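Local coordinates for SM80.1 Vicilin (Solanum melongena, PDB 5VF5), which probably serves as a seed storage globulin of the 7S vicilin type, built from two cupin domains and laid down as a nitrogen reserve, at residues A[256-261]-A[326-331]; A[248-253]-A[390-395]. All blocks are in the same frame, centred on the assembly; numbering follows the deposited sequence. Where two conformers were deposited one is given.

Both contacts lie in the second cupin domain of this bicupin, their centres 10 Å apart and on the same side of the chain's centre. Along the sequence the order is 248-253, 256-261, 326-331, 390-395, so the two segments of interaction 1 fall between those of interaction 2. Strand 254-261 joins them: it pairs with 327-331 in interaction 1 and is also an antiparallel neighbour of 392-394, the late strand of interaction 2, with Leu-257 N 2.9 Å from Tyr-391 O. Strand 243-250 belongs to the facing sheet. Interaction 1 thus builds one wall of the barrel, while interaction 2 joins the last modelled strand to the wall across from it.

Interaction 1. Residues A[256-261]-A[326-331]; sequences VLPYYN and PITFIA. With ACT (acetate ion), chain C.
Tyr-259 and Ile-327 form an antiparallel hydrogen-bonded pair, Tyr-259 N to Ile-327 O 3.0 Å and Ile-327 N to Tyr-259 O 2.9 Å, between strands whose short axes make an angle of 150°. Farther along, Val-256 N donates to Phe-329 O, while the hydroxyl of Thr-328 reaches across to Val-256 O with OG1 2.7 Å away, a side-chain bond where the regular backbone pairing lapses around Pro-258.

The Tyr-259 and Ile-327 side chains run side by side into the interior. With CG of Tyr-259 lodged between its own N and carbonyl carbon (chi1 70°), the ring presents a face to Ile-327 CG2, a CH-pi contact 3.8 Å from the ring centroid and displaced toward the rim. Val-256 CG1 meets the edge of the Phe-329 ring, 3.7 Å from CD1. Beyond, Tyr-259 OH donates to acetate OXT at 2.7 Å, and Asn-261 ND2 reaches the same oxygen along an almost straight bond, 3.0 Å and 170°. Lys-351 and Arg-266 also bind this anion, which probably came from the crystallisation liquor. An antiparallel wall whose inward side chains line an interior pocket is the architecture of the cupin beta-barrel.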
loop_
_atom_site.group_PDB
_atom_site.type_symbol
_atom_site.label_atom_id
_atom_site.label_comp_id
_atom_site.label_asym_id
_atom_site.label_seq_id
_atom_site.Cartn_x
_atom_site.Cartn_y
_atom_site.Cartn_z
ATOM N N VAL A 256 0.511 9.366 17.312
ATOM C CA VAL A 256 -0.926 9.191 17.154
ATOM C C VAL A 256 -1.444 8.582 18.437
ATOM O O VAL A 256 -0.852 7.624 18.980
ATOM C CB VAL A 256 -1.316 8.384 15.893
ATOM C CG1 VAL A 256 -0.801 6.955 15.883
ATOM C CG2 VAL A 256 -2.839 8.421 15.720
ATOM N N LEU A 257 -2.488 9.165 19.002
ATOM C CA LEU A 257 -3.069 8.618 20.219
ATOM C C LEU A 257 -3.562 7.175 19.965
ATOM O O LEU A 257 -3.982 6.853 18.845
ATOM C CB LEU A 257 -4.215 9.500 20.694
ATOM C CG LEU A 257 -3.735 10.835 21.282
ATOM C CD1 LEU A 257 -4.929 11.699 21.600
ATOM C CD2 LEU A 257 -2.935 10.644 22.554
ATOM N N PRO A 258 -3.503 6.305 20.992
ATOM C CA PRO A 258 -3.978 4.952 20.780
ATOM C C PRO A 258 -5.387 4.922 20.185
ATOM O O PRO A 258 -6.288 5.701 20.593
ATOM C CB PRO A 258 -3.905 4.332 22.169
ATOM C CG PRO A 258 -2.822 5.121 22.891
ATOM C CD PRO A 258 -3.035 6.525 22.372
ATOM N N TYR A 259 -5.575 4.040 19.205
ATOM C CA TYR A 259 -6.878 3.898 18.576
ATOM C C TYR A 259 -7.023 2.481 18.062
ATOM O O TYR A 259 -6.075 1.674 18.087
ATOM C CB TYR A 259 -6.997 4.874 17.391
ATOM C CG TYR A 259 -6.119 4.486 16.206
ATOM C CD1 TYR A 259 -4.782 4.900 16.134
ATOM C CD2 TYR A 259 -6.597 3.678 15.191
ATOM C CE1 TYR A 259 -3.964 4.531 15.061
ATOM C CE2 TYR A 259 -5.776 3.294 14.124
ATOM C CZ TYR A 259 -4.463 3.710 14.071
ATOM O OH TYR A 259 -3.656 3.383 12.996
ATOM N N TYR A 260 -8.212 2.138 17.607
ATOM C CA TYR A 260 -8.398 0.905 16.841
ATOM C C TYR A 260 -9.356 1.133 15.683
ATOM O O TYR A 260 -10.182 2.071 15.699
ATOM C CB TYR A 260 -8.857 -0.292 17.730
ATOM C CG TYR A 260 -10.256 -0.154 18.310
ATOM C CD1 TYR A 260 -10.502 0.477 19.532
ATOM C CD2 TYR A 260 -11.351 -0.634 17.625
ATOM C CE1 TYR A 260 -11.787 0.593 20.040
ATOM C CE2 TYR A 260 -12.635 -0.533 18.149
ATOM C CZ TYR A 260 -12.845 0.104 19.355
ATOM O OH TYR A 260 -14.097 0.250 19.901
ATOM N N ASN A 261 -9.244 0.287 14.669
ATOM C CA ASN A 261 -10.192 0.244 13.552
ATOM C C ASN A 261 -11.281 -0.765 13.865
ATOM O O ASN A 261 -11.018 -1.879 14.279
ATOM C CB ASN A 261 -9.460 -0.154 12.289
ATOM C CG ASN A 261 -8.582 0.946 11.780
ATOM O OD1 ASN A 261 -9.094 2.023 11.439
ATOM N ND2 ASN A 261 -7.267 0.706 11.731
ATOM N N PRO A 326 -5.989 -2.375 19.435
ATOM C CA PRO A 326 -5.465 -1.069 19.826
ATOM C C PRO A 326 -4.023 -0.909 19.366
ATOM O O PRO A 326 -3.197 -1.843 19.509
ATOM C CB PRO A 326 -5.571 -1.078 21.356
ATOM C CG PRO A 326 -6.749 -1.991 21.619
ATOM C CD PRO A 326 -6.543 -3.092 20.592
ATOM N N ILE A 327 -3.693 0.260 18.844
ATOM C CA ILE A 327 -2.370 0.558 18.308
ATOM C C ILE A 327 -2.020 2.012 18.540
ATOM O O ILE A 327 -2.886 2.878 18.488
ATOM C CB ILE A 327 -2.336 0.204 16.785
ATOM C CG1 ILE A 327 -1.019 0.524 16.108
ATOM C CG2 ILE A 327 -3.422 0.937 16.012
ATOM C CD1 ILE A 327 -0.111 -0.599 15.991
ATOM N N THR A 328 -0.737 2.275 18.685
ATOM C CA THR A 328 -0.163 3.615 18.693
ATOM C C THR A 328 1.153 3.587 17.952
ATOM O O THR A 328 1.872 2.565 17.937
ATOM C CB THR A 328 -0.005 4.182 20.127
ATOM O OG1 THR A 328 0.451 5.533 20.085
ATOM C CG2 THR A 328 0.988 3.378 20.923
ATOM N N PHE A 329 1.485 4.710 17.360
ATOM C CA PHE A 329 2.777 4.962 16.706
ATOM C C PHE A 329 3.360 6.241 17.294
ATOM O O PHE A 329 2.658 7.238 17.409
ATOM C CB PHE A 329 2.648 5.163 15.208
ATOM C CG PHE A 329 2.051 4.009 14.463
ATOM C CD1 PHE A 329 0.685 3.916 14.277
ATOM C CD2 PHE A 329 2.855 3.027 13.903
ATOM C CE1 PHE A 329 0.133 2.859 13.549
ATOM C CE2 PHE A 329 2.330 1.981 13.183
ATOM C CZ PHE A 329 0.962 1.886 13.009
ATOM N N ILE A 330 4.657 6.225 17.560
ATOM C CA ILE A 330 5.380 7.330 18.143
ATOM C C ILE A 330 6.552 7.616 17.163
ATOM O O ILE A 330 7.440 6.779 16.962
ATOM C CB ILE A 330 5.976 6.978 19.529
ATOM C CG1 ILE A 330 4.857 6.669 20.532
ATOM C CG2 ILE A 330 6.810 8.137 20.027
ATOM C CD1 ILE A 330 4.489 5.197 20.569
ATOM N N ALA A 331 6.522 8.775 16.537
ATOM C CA ALA A 331 7.582 9.222 15.662
ATOM C C ALA A 331 8.864 9.379 16.431
ATOM O O ALA A 331 8.892 9.838 17.583
ATOM C CB ALA A 331 7.201 10.514 14.968
HETATM C C ACT C . -4.871 3.143 9.769
HETATM O O ACT C . -5.797 3.430 8.949
HETATM O OXT ACT C . -5.146 2.635 10.879
HETATM C CH3 ACT C . -3.416 3.423 9.482
#

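Interaction 2. Residues A[248-253]-A[390-395]; sequences MNINQG and SYFVAG
Phe-392 reaches Met-248 and Ile-250 across two strands that run almost parallel, 15° apart, yet are not paired, their short axes staying 9.3 Å from each other. The phenyl ring bridges this separation. Its CG lies anti to the carbonyl carbon (chi1 -53°), and from there the ring extends to the inward side chains of strand 243-250, where CE2 is the main point of touch. Ile-250 CG1 approaches this carbon at 4.0 Å, the two side chains crossing at about a right angle.

Met-248 comes to the ring's edge. Its CG lies near the ring plane, also 4.0 Å from CE2, and the sulfur sits beside the edge, with SD 5.2 Å from the ring centroid, a Met-aromatic contact that remains tentative because Met-248 was modelled in two conformers. Met-248 and Ile-250 also touch Phe-329. Packing on Val-256 and Phe-224 places the Phe-392 ring in the apolar interior between the two facing sheets of the cupin barrel; its own strand, 392-394, follows the helices 366-373 and 377-385 and adds on beside strand 254-261.

Past the ends of these two strands the chains come together as backbone. Gly-395 N donates to Gly-253 O over 2.8 Å in an almost linear bond (173°), although the donor stands tilted from the carbonyl plane. Ala-394 CA adds a longer C-H...O contact to the same oxygen, 3.6 Å away. Gly-253 has a positive phi, a backbone conformation that glycine adopts easily, at the turn leading from strand 243-250 into strand 254-261.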
loop_
_atom_site.group_PDB
_atom_site.type_symbol
_atom_site.label_atom_id
_atom_site.label_comp_id
_atom_site.label_asym_id
_atom_site.label_seq_id
_atom_site.Cartn_x
_atom_site.Cartn_y
_atom_site.Cartn_z
ATOM N N MET A 248 -1.223 8.670 6.559
ATOM C CA MET A 248 -1.032 9.182 7.913
ATOM C C MET A 248 0.340 9.782 7.988
ATOM O O MET A 248 1.318 9.145 7.611
ATOM C CB MET A 248 -1.237 8.100 8.980
ATOM C CG MET A 248 -1.123 8.616 10.403
ATOM S SD MET A 248 -1.855 7.491 11.587
ATOM C CE MET A 248 -0.547 6.294 11.588
ATOM N N ASN A 249 0.389 11.004 8.509
ATOM C CA ASN A 249 1.618 11.686 8.788
ATOM C C ASN A 249 1.638 12.081 10.255
ATOM O O ASN A 249 0.682 12.687 10.751
ATOM C CB ASN A 249 1.788 12.933 7.920
ATOM C CG ASN A 249 3.186 13.533 8.060
ATOM O OD1 ASN A 249 4.185 12.870 7.803
ATOM N ND2 ASN A 249 3.262 14.724 8.572
ATOM N N ILE A 250 2.721 11.705 10.931
ATOM C CA ILE A 250 2.964 12.112 12.315
ATOM C C ILE A 250 4.187 13.045 12.277
ATOM O O ILE A 250 5.294 12.653 11.832
ATOM C CB ILE A 250 3.209 10.902 13.228
ATOM C CG1 ILE A 250 2.040 9.900 13.123
ATOM C CG2 ILE A 250 3.395 11.371 14.666
ATOM C CD1 ILE A 250 2.208 8.671 13.941
ATOM N N ASN A 251 3.991 14.266 12.746
ATOM C CA ASN A 251 5.077 15.216 12.739
ATOM C C ASN A 251 6.196 14.796 13.690
ATOM O O ASN A 251 5.979 14.036 14.641
ATOM C CB ASN A 251 4.554 16.574 13.133
ATOM C CG ASN A 251 3.615 17.188 12.119
ATOM O OD1 ASN A 251 3.685 16.924 10.935
ATOM N ND2 ASN A 251 2.798 18.092 12.579
ATOM N N GLN A 252 7.417 15.277 13.425
ATOM C CA GLN A 252 8.537 14.892 14.294
ATOM C C GLN A 252 8.195 15.250 15.715
ATOM O O GLN A 252 7.564 16.282 15.983
ATOM C CB GLN A 252 9.852 15.519 13.868
ATOM C CG GLN A 252 9.908 16.978 13.685
ATOM C CD GLN A 252 11.283 17.365 13.048
ATOM O OE1 GLN A 252 12.355 17.190 13.673
ATOM N NE2 GLN A 252 11.251 17.819 11.789
ATOM N N GLY A 253 8.530 14.349 16.626
ATOM C CA GLY A 253 8.211 14.522 18.029
ATOM C C GLY A 253 6.752 14.263 18.373
ATOM O O GLY A 253 6.346 14.505 19.518
ATOM N N SER A 390 -6.661 16.253 20.500
ATOM C CA SER A 390 -7.173 15.012 19.885
ATOM C C SER A 390 -6.274 14.526 18.802
ATOM O O SER A 390 -5.535 15.300 18.193
ATOM C CB SER A 390 -8.580 15.219 19.301
ATOM O OG SER A 390 -9.524 15.512 20.307
ATOM N N TYR A 391 -6.312 13.192 18.628
ATOM C CA TYR A 391 -5.782 12.475 17.454
ATOM C C TYR A 391 -4.287 12.331 17.416
ATOM O O TYR A 391 -3.760 11.189 17.446
ATOM C CB TYR A 391 -6.281 13.095 16.133
ATOM C CG TYR A 391 -7.764 13.353 16.124
ATOM C CD1 TYR A 391 -8.657 12.375 16.484
ATOM C CD2 TYR A 391 -8.255 14.597 15.809
ATOM C CE1 TYR A 391 -10.026 12.621 16.517
ATOM C CE2 TYR A 391 -9.614 14.849 15.816
ATOM C CZ TYR A 391 -10.493 13.876 16.165
ATOM O OH TYR A 391 -11.839 14.140 16.148
ATOM N N PHE A 392 -3.568 13.456 17.420
ATOM C CA PHE A 392 -2.100 13.436 17.462
ATOM C C PHE A 392 -1.616 14.455 18.468
ATOM O O PHE A 392 -2.155 15.569 18.537
ATOM C CB PHE A 392 -1.486 13.758 16.113
ATOM C CG PHE A 392 -1.996 12.918 14.968
ATOM C CD1 PHE A 392 -3.149 13.284 14.282
ATOM C CD2 PHE A 392 -1.309 11.821 14.536
ATOM C CE1 PHE A 392 -3.611 12.524 13.208
ATOM C CE2 PHE A 392 -1.754 11.067 13.458
ATOM C CZ PHE A 392 -2.897 11.419 12.791
ATOM N N VAL A 393 -0.618 14.048 19.259
ATOM C CA VAL A 393 -0.093 14.889 20.333
ATOM C C VAL A 393 1.425 14.738 20.413
ATOM O O VAL A 393 2.005 13.897 19.728
ATOM C CB VAL A 393 -0.748 14.536 21.692
ATOM C CG1 VAL A 393 -2.245 14.652 21.648
ATOM C CG2 VAL A 393 -0.386 13.162 22.179
ATOM N N ALA A 394 2.073 15.533 21.277
ATOM C CA ALA A 394 3.489 15.349 21.493
ATOM C C ALA A 394 3.754 13.956 22.070
ATOM O O ALA A 394 3.077 13.502 22.978
ATOM C CB ALA A 394 4.013 16.398 22.456
ATOM N N GLY A 395 4.777 13.311 21.551
ATOM C CA GLY A 395 5.211 12.018 22.056
ATOM C C GLY A 395 6.033 12.196 23.306
ATOM O O GLY A 395 6.360 13.332 23.678
#